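6b protein (Agrobacterium vitis, PDB 3AQ2) disturbs plant cell proliferation, has an ADP-ribosylation fold and probably acts as a toxin on the miRNA machinery of the host plant. Local coordinates at residues D33-L38 and L60-L65; F44-S47 and E53-D56; P89-V94 and F187-L192; R147-R152 and Y156-R161. All coordinates share one frame; numbering follows the deposited sequence.

Contact 1: residues D33-L38 and L60-L65; sequences DFRSTL and LSDQRL
The salt bridge between NH1 of Arg-35 and OD1 of Asp-62, 2.7 Å long, is the shortest polar link from the helical segment 33-38 to the loop 60-65. A single nitrogen and a single oxygen carry it, and the guanidinium and carboxylate planes stand 83° apart, nearly perpendicular. That is a different arrangement from the coplanar, two-pronged grip an arginine can take on a carboxylate; here Asp-62 lies over one face of the guanidinium, toward its rim. Arg-35 arrives by an extended start followed by bends: CG is anti to the backbone N (chi1 162°), and turns at chi2 and chi3 bring CD past Ser-61 of the loop and swing the guanidinium toward Asp-62. CD of Arg-35 rests 3.2 Å from OG of Ser-61, a hydroxyl that is hydrogen-bonded to the carbonyl oxygen of Ser-39. The small Ser-61 suits this place, where the backbones come closest, with the CA atoms of Arg-35 and Ser-61 5.8 Å apart. A long, charged arginine suits the helix position because its CD can rest on Ser-61 while its charge reaches outward to Asp-62. Asp-62 is the centre of an inverse gamma turn, a tight bend; its carboxylate reaches the helix by its own side chain. Asp-62 is exposed and Ser-61 buried, so the bridge lies at the outer margin. The whole contact ties the C-terminal end of helix 20-38 to the connection between strands 58-60 and 66-70, with Gln-40, just beyond the helix, touching both Arg-35 and Asp-62.

Contact 2: residues F44-S47 and E53-D56; sequences FNRS and EYDD
Asn-45 and Asp-55 form the close-knit side of this contact, joined through both backbone and side chains. The backbone N of Asp-55 gives a nearly straight 2.8 Å hydrogen bond to O of Asn-45, and ND2 of Asn-45 gives another, 3.0 Å, to OD2 of Asp-55. The second donor keeps its acceptor within the amide plane but meets the carboxylate from above, the two planes being 53° apart. A water adds a third link, accepting from N of Asn-45 and probably donating to OD1 of Asp-55, which also receives the N-H of Glu-57. Asparagine and aspartate suit these places because their short side chains supply a donor and an acceptor right beside the backbone. Further along, N of Ser-47 bonds to O of Glu-53 at 2.9 Å, and the Ser-47 hydroxyl turns to Glu-186.

The outer side is built differently. Arg-46 folds back at chi2 (-69°), laying its guanidinium flat over one face of the Tyr-54 ring, with centres 3.9 Å apart and planes 20° from parallel. This is a stacked cation-pi pair, in which the flat cation matches the flat ring in shape. NH2 of Arg-46 comes 3.2 Å from OH of Tyr-54, but at a poor angle for a hydrogen bond. Arg-46 is exposed and Tyr-54 partly so, whereas Ser-47 and Asp-55 are buried. Two backbone bonds flanking the Arg-46 and Tyr-54 pair make a single beta bridge partway along the connection between strands 41-43 and 58-60, pinching off its outer part as a loop.

Contact 3: residues P89-V94 and F187-L192; sequences PAFGTV and FQLSDL
Phe-91 and Asp-191 set their side chains at about a right angle, with the ring and carboxylate planes 37° apart. CG of Phe-91 is anti to the carbonyl carbon, beside the backbone N (chi1 -48°), which directs the ring toward Ser-190 and Asp-191. The CD2-CE2 side of the ring does the touching, met obliquely: CD2 of Phe-91 lies 3.6 Å from OD1 of Asp-191, and CE2 of Phe-91 is 3.7 Å from OD2 of the same aspartate. CD2 of Phe-91 also packs 3.5 Å from C of Ser-190, while the backbone of Leu-189 lies over one face. CD2 of Leu-189 meets CB of Phe-91 at 4.1 Å, at the base of the ring. A phenylalanine suits the spot because its flat ring can lie along an extended backbone.

Polar links pass through water. One water accepts from N of Phe-91 and donates to OD1 of Asp-191, 2.7 Å away; another accepts from N of Ser-190 and probably donates to O of Phe-91. Asp-191 suits its place by serving the first water and the hydroxyl of Ser-86 with the same oxygen. This surface packing fastens the turn leading into strand 93-96 to the loop leading into strand 192-194; nearby, Thr-93 pairs with Arg-161 of strand 154-161.

Contact 4: residues R147-R152 and Y156-R161; sequences RTDVIR and YGWYAR
Arg-147 meets Trp-158 at its base and again at its guanidinium, the two side chains lying side by side and pointing the same way. CB of Arg-147 starts 4.1 Å from CB of Trp-158. CG and CD then carry the chain out, extended, to a bend at chi3 (74°), which turns the guanidinium over the indole. NE bonds to OD1 of Asp-149, two residues along the same strand. CZ sits over the five-membered ring of Trp-158, 3.9 Å from its centroid and only 9° off the ring normal, a cation-pi contact. NH2 presses against the indole face, 3.2 Å from CE2 of Trp-158, and bonds to OD2 of Asp-149 at 2.8 Å. The remaining nitrogen, NH1, bonds to the hydroxyl of Ser-115. Asp-149 thus receives a side-on, two-nitrogen grip that fixes the rotation of the guanidinium, and the aspartate probably helps offset the positive charge held against the buried indole.

The backbones join as an antiparallel pair. Arg-147 with Trp-158 and Asp-149 with Tyr-156 are hydrogen-bonded pairs; N of Tyr-156 reaches O of Asp-149 at 2.7 Å. Between them Thr-148 faces Gly-157 in a non-hydrogen-bonded pair; with no side chain on the glycine, the Tyr-159 hydroxyl lies close by its CA. At the far end CE1 of Tyr-156 lies 4.2 Å from CB of Ile-151. The contact forms the hairpin of strands 143-151 and 154-161; strand 93-96 flanks the second strand, while Ile-111 of helix 105-115 packs against Arg-147, Asp-149 and Trp-158.

In the fold
Contacts 1, 2 and 4 are partly buried, and contact 3 lies on the surface; contact 4 is the regular strand pairing of the four, with a buried tryptophan. Contacts 3 and 4 share one sheet, since strands 93-96 and 154-161 are neighbours, and Arg-161 also bonds to the carbonyl oxygen of Gln-188. Contact 2 is nested in the loop that contact 1 closes and touches contact 3 through Asn-45 and Gln-188. Arginine recurs with different partners: a carboxylate in contact 1, an outer tyrosine ring in contact 2, and both an indole and a carboxylate in contact 4. Contact 3 instead relies on a phenylalanine ring and bridging waters.

Contact 1: residues D33-L38 and L60-L65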
# COMPACT_ATOMS: atom_id res chain seq x y z
N ASP A 33 -8.85 -5.91 -12.84
CA ASP A 33 -10.27 -5.52 -12.65
C ASP A 33 -10.40 -4.08 -12.17
O ASP A 33 -11.34 -3.36 -12.55
CB ASP A 33 -10.97 -6.43 -11.65
CG ASP A 33 -11.20 -7.85 -12.19
OD1 ASP A 33 -10.99 -8.11 -13.40
OD2 ASP A 33 -11.61 -8.70 -11.38
N PHE A 34 -9.47 -3.68 -11.31
CA PHE A 34 -9.39 -2.31 -10.80
C PHE A 34 -9.13 -1.32 -11.96
O PHE A 34 -9.88 -0.35 -12.13
CB PHE A 34 -8.27 -2.24 -9.76
CG PHE A 34 -8.19 -0.94 -9.01
CD1 PHE A 34 -8.82 -0.81 -7.78
CD2 PHE A 34 -7.45 0.12 -9.50
CE1 PHE A 34 -8.72 0.37 -7.06
CE2 PHE A 34 -7.35 1.32 -8.79
CZ PHE A 34 -7.99 1.45 -7.56
N ARG A 35 -8.10 -1.59 -12.75
CA ARG A 35 -7.74 -0.77 -13.90
C ARG A 35 -8.88 -0.71 -14.92
O ARG A 35 -9.18 0.36 -15.46
CB ARG A 35 -6.44 -1.27 -14.56
CG ARG A 35 -6.21 -0.77 -16.01
CD ARG A 35 -5.68 0.66 -16.08
NE ARG A 35 -6.18 1.42 -17.23
CZ ARG A 35 -5.75 1.29 -18.48
NH1 ARG A 35 -4.79 0.41 -18.80
NH2 ARG A 35 -6.28 2.04 -19.44
N SER A 36 -9.50 -1.86 -15.18
CA SER A 36 -10.56 -1.97 -16.19
C SER A 36 -11.75 -1.07 -15.86
O SER A 36 -12.31 -0.41 -16.75
CB SER A 36 -11.02 -3.42 -16.35
OG SER A 36 -9.99 -4.24 -16.89
N THR A 37 -12.11 -1.02 -14.58
CA THR A 37 -13.32 -0.32 -14.16
C THR A 37 -13.09 1.14 -13.81
O THR A 37 -14.03 1.94 -13.87
CB THR A 37 -13.98 -1.00 -12.95
OG1 THR A 37 -13.07 -1.00 -11.84
CG2 THR A 37 -14.41 -2.43 -13.28
N LEU A 38 -11.85 1.49 -13.46
CA LEU A 38 -11.56 2.84 -12.93
C LEU A 38 -10.64 3.72 -13.80
O LEU A 38 -10.46 4.90 -13.50
CB LEU A 38 -10.99 2.74 -11.51
CG LEU A 38 -11.83 2.03 -10.43
CD1 LEU A 38 -11.06 1.98 -9.12
CD2 LEU A 38 -13.16 2.72 -10.21
N LEU A 60 -1.94 6.10 -10.47
CA LEU A 60 -1.46 5.68 -11.77
C LEU A 60 -1.66 4.16 -11.78
O LEU A 60 -0.94 3.44 -11.11
CB LEU A 60 0.03 6.04 -11.92
CG LEU A 60 0.49 7.51 -11.78
CD1 LEU A 60 0.36 8.02 -10.35
CD2 LEU A 60 1.93 7.65 -12.22
N SER A 61 -2.66 3.70 -12.52
CA SER A 61 -3.03 2.29 -12.45
C SER A 61 -2.34 1.41 -13.50
O SER A 61 -2.48 0.18 -13.46
CB SER A 61 -4.54 2.14 -12.57
OG SER A 61 -4.99 2.72 -13.77
N ASP A 62 -1.61 2.04 -14.42
CA ASP A 62 -0.74 1.33 -15.36
C ASP A 62 0.62 1.03 -14.72
O ASP A 62 1.68 1.35 -15.28
CB ASP A 62 -0.50 2.16 -16.62
CG ASP A 62 -1.70 2.18 -17.54
OD1 ASP A 62 -2.54 1.25 -17.48
OD2 ASP A 62 -1.78 3.12 -18.36
N GLN A 63 0.58 0.43 -13.54
CA GLN A 63 1.79 -0.06 -12.91
C GLN A 63 1.42 -1.27 -12.10
O GLN A 63 0.24 -1.57 -11.94
CB GLN A 63 2.45 1.02 -12.04
CG GLN A 63 1.64 1.43 -10.81
CD GLN A 63 2.29 2.55 -10.01
OE1 GLN A 63 1.65 3.56 -9.70
NE2 GLN A 63 3.57 2.37 -9.66
N ARG A 64 2.43 -1.99 -11.61
CA ARG A 64 2.20 -3.17 -10.79
C ARG A 64 1.74 -2.76 -9.40
O ARG A 64 1.97 -1.62 -8.97
CB ARG A 64 3.47 -4.01 -10.71
CG ARG A 64 3.93 -4.53 -12.05
CD ARG A 64 5.24 -5.30 -11.95
NE ARG A 64 6.33 -4.45 -11.46
CZ ARG A 64 7.60 -4.84 -11.37
NH1 ARG A 64 7.95 -6.07 -11.75
NH2 ARG A 64 8.51 -4.00 -10.91
N LEU A 65 1.10 -3.69 -8.71
CA LEU A 65 0.76 -3.49 -7.31
C LEU A 65 2.00 -3.33 -6.45
O LEU A 65 3.06 -3.94 -6.72
CB LEU A 65 -0.04 -4.69 -6.79
CG LEU A 65 -1.40 -4.97 -7.44
CD1 LEU A 65 -1.96 -6.27 -6.90
CD2 LEU A 65 -2.39 -3.82 -7.19

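Contact 2: residues F44-S47 and E53-D56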
# COMPACT_ATOMS: atom_id res chain seq x y z
N PHE A 44 -9.77 10.18 -6.35
CA PHE A 44 -10.52 9.42 -5.34
C PHE A 44 -10.99 10.21 -4.13
O PHE A 44 -12.07 9.93 -3.61
CB PHE A 44 -9.73 8.19 -4.88
CG PHE A 44 -8.33 8.50 -4.38
CD1 PHE A 44 -8.10 8.73 -3.01
CD2 PHE A 44 -7.26 8.57 -5.26
CE1 PHE A 44 -6.82 9.01 -2.54
CE2 PHE A 44 -5.96 8.85 -4.79
CZ PHE A 44 -5.75 9.08 -3.43
N ASN A 45 -10.19 11.18 -3.70
CA ASN A 45 -10.52 11.96 -2.52
C ASN A 45 -11.06 13.34 -2.87
O ASN A 45 -10.42 14.08 -3.62
CB ASN A 45 -9.30 12.11 -1.60
CG ASN A 45 -9.67 12.65 -0.23
OD1 ASN A 45 -10.42 12.01 0.52
ND2 ASN A 45 -9.17 13.84 0.11
N ARG A 46 -12.21 13.68 -2.30
CA ARG A 46 -12.84 14.98 -2.51
C ARG A 46 -12.04 16.11 -1.85
O ARG A 46 -11.51 15.96 -0.75
CB ARG A 46 -14.28 14.98 -1.99
CG ARG A 46 -15.17 13.97 -2.69
CD ARG A 46 -15.44 14.37 -4.15
NE ARG A 46 -15.96 13.24 -4.93
CZ ARG A 46 -16.23 13.28 -6.23
NH1 ARG A 46 -16.03 14.40 -6.93
NH2 ARG A 46 -16.70 12.20 -6.84
N SER A 47 -11.94 17.23 -2.56
CA SER A 47 -11.23 18.39 -2.06
C SER A 47 -11.94 18.96 -0.84
O SER A 47 -13.18 18.94 -0.76
CB SER A 47 -11.18 19.46 -3.15
OG SER A 47 -10.66 20.68 -2.68
N GLU A 53 -15.42 18.59 -6.09
CA GLU A 53 -14.32 18.25 -7.01
C GLU A 53 -13.32 17.39 -6.27
O GLU A 53 -13.34 17.34 -5.04
CB GLU A 53 -13.58 19.50 -7.48
CG GLU A 53 -14.39 20.50 -8.30
CD GLU A 53 -13.52 21.63 -8.87
OE1 GLU A 53 -12.40 21.85 -8.37
OE2 GLU A 53 -13.97 22.31 -9.82
N TYR A 54 -12.43 16.74 -7.01
CA TYR A 54 -11.39 15.94 -6.38
C TYR A 54 -10.21 16.81 -5.95
O TYR A 54 -9.99 17.88 -6.52
CB TYR A 54 -10.87 14.87 -7.34
CG TYR A 54 -11.85 13.78 -7.68
CD1 TYR A 54 -12.40 13.69 -8.95
CD2 TYR A 54 -12.20 12.82 -6.73
CE1 TYR A 54 -13.29 12.68 -9.28
CE2 TYR A 54 -13.10 11.80 -7.05
CZ TYR A 54 -13.63 11.73 -8.33
OH TYR A 54 -14.50 10.71 -8.65
N ASP A 55 -9.45 16.34 -4.97
CA ASP A 55 -8.16 16.98 -4.65
C ASP A 55 -7.11 16.62 -5.71
O ASP A 55 -7.45 16.10 -6.77
CB ASP A 55 -7.71 16.72 -3.19
CG ASP A 55 -7.24 15.28 -2.94
OD1 ASP A 55 -7.00 14.50 -3.90
OD2 ASP A 55 -7.08 14.94 -1.75
N ASP A 56 -5.84 16.92 -5.44
CA ASP A 56 -4.82 16.77 -6.48
C ASP A 56 -4.19 15.38 -6.59
O ASP A 56 -3.39 15.14 -7.50
CB ASP A 56 -3.73 17.83 -6.32
CG ASP A 56 -4.24 19.23 -6.57
OD1 ASP A 56 -4.97 19.43 -7.57
OD2 ASP A 56 -3.91 20.15 -5.78
O HOH W 1 -8.12 12.39 -5.23

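Contact 3: residues P89-V94 and F187-L192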
# COMPACT_ATOMS: atom_id res chain seq x y z
N PRO A 89 6.95 8.28 10.82
CA PRO A 89 6.56 9.62 11.28
C PRO A 89 6.39 10.64 10.14
O PRO A 89 6.66 10.32 8.98
CB PRO A 89 7.71 10.01 12.23
CG PRO A 89 8.86 9.22 11.80
CD PRO A 89 8.29 7.90 11.30
N ALA A 90 5.94 11.85 10.47
CA ALA A 90 5.66 12.88 9.46
C ALA A 90 4.67 12.37 8.38
O ALA A 90 4.81 12.68 7.18
CB ALA A 90 6.95 13.40 8.84
N PHE A 91 3.70 11.57 8.84
CA PHE A 91 2.59 11.07 8.02
C PHE A 91 3.03 10.28 6.79
O PHE A 91 2.38 10.31 5.75
CB PHE A 91 1.64 12.20 7.62
CG PHE A 91 1.25 13.08 8.78
CD1 PHE A 91 1.78 14.35 8.91
CD2 PHE A 91 0.36 12.61 9.75
CE1 PHE A 91 1.42 15.17 9.98
CE2 PHE A 91 -0.00 13.42 10.83
CZ PHE A 91 0.53 14.70 10.95
N GLY A 92 4.14 9.55 6.93
CA GLY A 92 4.69 8.79 5.81
C GLY A 92 4.05 7.43 5.68
O GLY A 92 3.80 6.76 6.68
N THR A 93 3.80 7.02 4.44
CA THR A 93 3.42 5.64 4.16
C THR A 93 4.43 5.02 3.20
O THR A 93 4.58 5.49 2.06
CB THR A 93 2.01 5.53 3.55
OG1 THR A 93 1.06 6.16 4.42
CG2 THR A 93 1.64 4.04 3.34
N VAL A 94 5.11 3.99 3.68
CA VAL A 94 6.12 3.28 2.90
C VAL A 94 5.51 2.01 2.32
O VAL A 94 4.93 1.18 3.05
CB VAL A 94 7.37 2.96 3.76
CG1 VAL A 94 8.36 2.09 2.99
CG2 VAL A 94 8.05 4.24 4.25
N PHE A 187 -3.67 17.65 -0.85
CA PHE A 187 -3.78 16.23 -0.58
C PHE A 187 -3.82 15.99 0.93
O PHE A 187 -3.51 16.88 1.73
CB PHE A 187 -2.64 15.45 -1.26
CG PHE A 187 -1.26 15.92 -0.88
CD1 PHE A 187 -0.66 15.50 0.31
CD2 PHE A 187 -0.54 16.76 -1.73
CE1 PHE A 187 0.62 15.93 0.67
CE2 PHE A 187 0.75 17.19 -1.39
CZ PHE A 187 1.33 16.77 -0.19
N GLN A 188 -4.21 14.78 1.31
CA GLN A 188 -4.39 14.45 2.72
C GLN A 188 -3.08 14.23 3.44
O GLN A 188 -2.17 13.60 2.91
CB GLN A 188 -5.20 13.17 2.86
CG GLN A 188 -6.60 13.26 2.36
CD GLN A 188 -7.20 11.89 2.29
OE1 GLN A 188 -7.81 11.42 3.25
NE2 GLN A 188 -7.00 11.21 1.16
N LEU A 189 -3.01 14.74 4.67
CA LEU A 189 -1.89 14.48 5.57
C LEU A 189 -2.47 14.07 6.91
O LEU A 189 -2.96 14.90 7.68
CB LEU A 189 -1.02 15.73 5.73
CG LEU A 189 0.03 16.02 4.66
CD1 LEU A 189 0.59 17.42 4.88
CD2 LEU A 189 1.14 14.99 4.70
N SER A 190 -2.39 12.77 7.19
CA SER A 190 -2.98 12.18 8.38
C SER A 190 -2.36 10.80 8.60
O SER A 190 -1.76 10.22 7.69
CB SER A 190 -4.49 12.02 8.21
OG SER A 190 -5.09 11.63 9.44
N ASP A 191 -2.52 10.27 9.81
CA ASP A 191 -2.04 8.90 10.05
C ASP A 191 -3.00 7.84 9.53
O ASP A 191 -2.66 6.65 9.46
CB ASP A 191 -1.70 8.70 11.52
CG ASP A 191 -0.50 9.52 11.94
OD1 ASP A 191 0.59 9.34 11.34
OD2 ASP A 191 -0.65 10.36 12.85
N LEU A 192 -4.20 8.27 9.14
CA LEU A 192 -5.12 7.44 8.36
C LEU A 192 -5.76 8.33 7.30
O LEU A 192 -6.47 9.30 7.62
CB LEU A 192 -6.24 6.83 9.22
CG LEU A 192 -5.98 5.64 10.14
CD1 LEU A 192 -7.26 5.35 10.90
CD2 LEU A 192 -5.54 4.40 9.37
O HOH W 2 -0.49 11.13 5.16
O HOH W 3 3.18 10.04 11.26

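Contact 4: residues R147-R152 and Y156-R161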
# COMPACT_ATOMS: atom_id res chain seq x y z
N ARG A 147 14.43 3.60 -2.52
CA ARG A 147 15.47 2.59 -2.45
C ARG A 147 15.14 1.44 -3.38
O ARG A 147 13.99 1.27 -3.77
CB ARG A 147 15.58 2.06 -1.01
CG ARG A 147 16.89 1.34 -0.71
CD ARG A 147 16.93 0.89 0.74
NE ARG A 147 16.08 -0.27 1.03
CZ ARG A 147 15.06 -0.28 1.89
NH1 ARG A 147 14.69 0.82 2.54
NH2 ARG A 147 14.39 -1.40 2.10
N THR A 148 16.16 0.66 -3.72
CA THR A 148 15.98 -0.61 -4.42
C THR A 148 16.75 -1.71 -3.68
O THR A 148 17.95 -1.54 -3.42
CB THR A 148 16.47 -0.49 -5.87
OG1 THR A 148 15.76 0.57 -6.52
CG2 THR A 148 16.27 -1.79 -6.65
N ASP A 149 16.06 -2.79 -3.33
CA ASP A 149 16.70 -3.97 -2.74
C ASP A 149 16.76 -5.09 -3.78
O ASP A 149 15.84 -5.25 -4.58
CB ASP A 149 15.92 -4.48 -1.52
CG ASP A 149 15.94 -3.50 -0.35
OD1 ASP A 149 16.85 -2.63 -0.28
OD2 ASP A 149 15.05 -3.62 0.51
N VAL A 150 17.83 -5.89 -3.73
CA VAL A 150 18.00 -6.98 -4.67
C VAL A 150 17.95 -8.30 -3.90
O VAL A 150 18.74 -8.51 -2.99
CB VAL A 150 19.35 -6.85 -5.43
CG1 VAL A 150 19.62 -8.08 -6.31
CG2 VAL A 150 19.38 -5.56 -6.24
N ILE A 151 17.00 -9.16 -4.27
CA ILE A 151 16.85 -10.48 -3.65
C ILE A 151 16.77 -11.52 -4.77
O ILE A 151 16.02 -11.35 -5.72
CB ILE A 151 15.55 -10.54 -2.78
CG1 ILE A 151 15.68 -9.64 -1.54
CG2 ILE A 151 15.20 -11.98 -2.39
CD1 ILE A 151 16.60 -10.18 -0.45
N ARG A 152 17.57 -12.59 -4.64
CA ARG A 152 17.64 -13.65 -5.65
C ARG A 152 17.81 -13.04 -7.05
O ARG A 152 17.18 -13.48 -8.02
CB ARG A 152 16.42 -14.60 -5.58
CG ARG A 152 16.27 -15.34 -4.23
CD ARG A 152 15.14 -16.39 -4.23
NE ARG A 152 13.79 -15.82 -4.10
CZ ARG A 152 13.21 -15.45 -2.96
NH1 ARG A 152 13.83 -15.58 -1.79
NH2 ARG A 152 11.98 -14.95 -2.98
N TYR A 156 13.75 -4.86 -6.29
CA TYR A 156 12.44 -4.48 -5.74
C TYR A 156 12.47 -3.06 -5.21
O TYR A 156 13.28 -2.72 -4.35
CB TYR A 156 12.04 -5.44 -4.61
CG TYR A 156 11.89 -6.86 -5.11
CD1 TYR A 156 12.96 -7.74 -5.07
CD2 TYR A 156 10.69 -7.28 -5.69
CE1 TYR A 156 12.84 -9.03 -5.58
CE2 TYR A 156 10.56 -8.57 -6.19
CZ TYR A 156 11.64 -9.44 -6.13
OH TYR A 156 11.51 -10.71 -6.63
N GLY A 157 11.58 -2.22 -5.73
CA GLY A 157 11.52 -0.83 -5.30
C GLY A 157 10.87 -0.68 -3.93
O GLY A 157 10.02 -1.48 -3.54
N TRP A 158 11.32 0.35 -3.21
CA TRP A 158 10.68 0.86 -2.00
C TRP A 158 10.24 2.30 -2.27
O TRP A 158 10.97 3.06 -2.94
CB TRP A 158 11.67 0.84 -0.83
CG TRP A 158 11.84 -0.55 -0.31
CD1 TRP A 158 12.61 -1.55 -0.87
CD2 TRP A 158 11.16 -1.13 0.80
NE1 TRP A 158 12.46 -2.71 -0.14
CE2 TRP A 158 11.58 -2.47 0.89
CE3 TRP A 158 10.24 -0.64 1.74
CZ2 TRP A 158 11.11 -3.34 1.89
CZ3 TRP A 158 9.78 -1.50 2.74
CH2 TRP A 158 10.22 -2.84 2.80
N TYR A 159 9.06 2.64 -1.77
CA TYR A 159 8.41 3.92 -2.10
C TYR A 159 7.88 4.55 -0.85
O TYR A 159 7.49 3.86 0.08
CB TYR A 159 7.25 3.70 -3.08
CG TYR A 159 7.66 3.01 -4.36
CD1 TYR A 159 7.76 1.62 -4.42
CD2 TYR A 159 7.92 3.75 -5.51
CE1 TYR A 159 8.14 0.97 -5.60
CE2 TYR A 159 8.30 3.11 -6.70
CZ TYR A 159 8.40 1.73 -6.73
OH TYR A 159 8.77 1.10 -7.90
N ALA A 160 7.83 5.88 -0.83
CA ALA A 160 7.24 6.57 0.31
C ALA A 160 6.35 7.71 -0.15
O ALA A 160 6.74 8.47 -1.04
CB ALA A 160 8.32 7.09 1.21
N ARG A 161 5.16 7.78 0.46
CA ARG A 161 4.27 8.94 0.36
C ARG A 161 4.52 9.80 1.59
O ARG A 161 4.33 9.34 2.73
CB ARG A 161 2.81 8.48 0.33
CG ARG A 161 1.81 9.60 0.17
CD ARG A 161 0.38 9.03 0.31
NE ARG A 161 -0.64 10.06 0.08
CZ ARG A 161 -1.00 10.96 0.99
NH1 ARG A 161 -0.41 10.98 2.19
NH2 ARG A 161 -1.95 11.85 0.71
O HOH W 4 13.41 -12.35 -6.29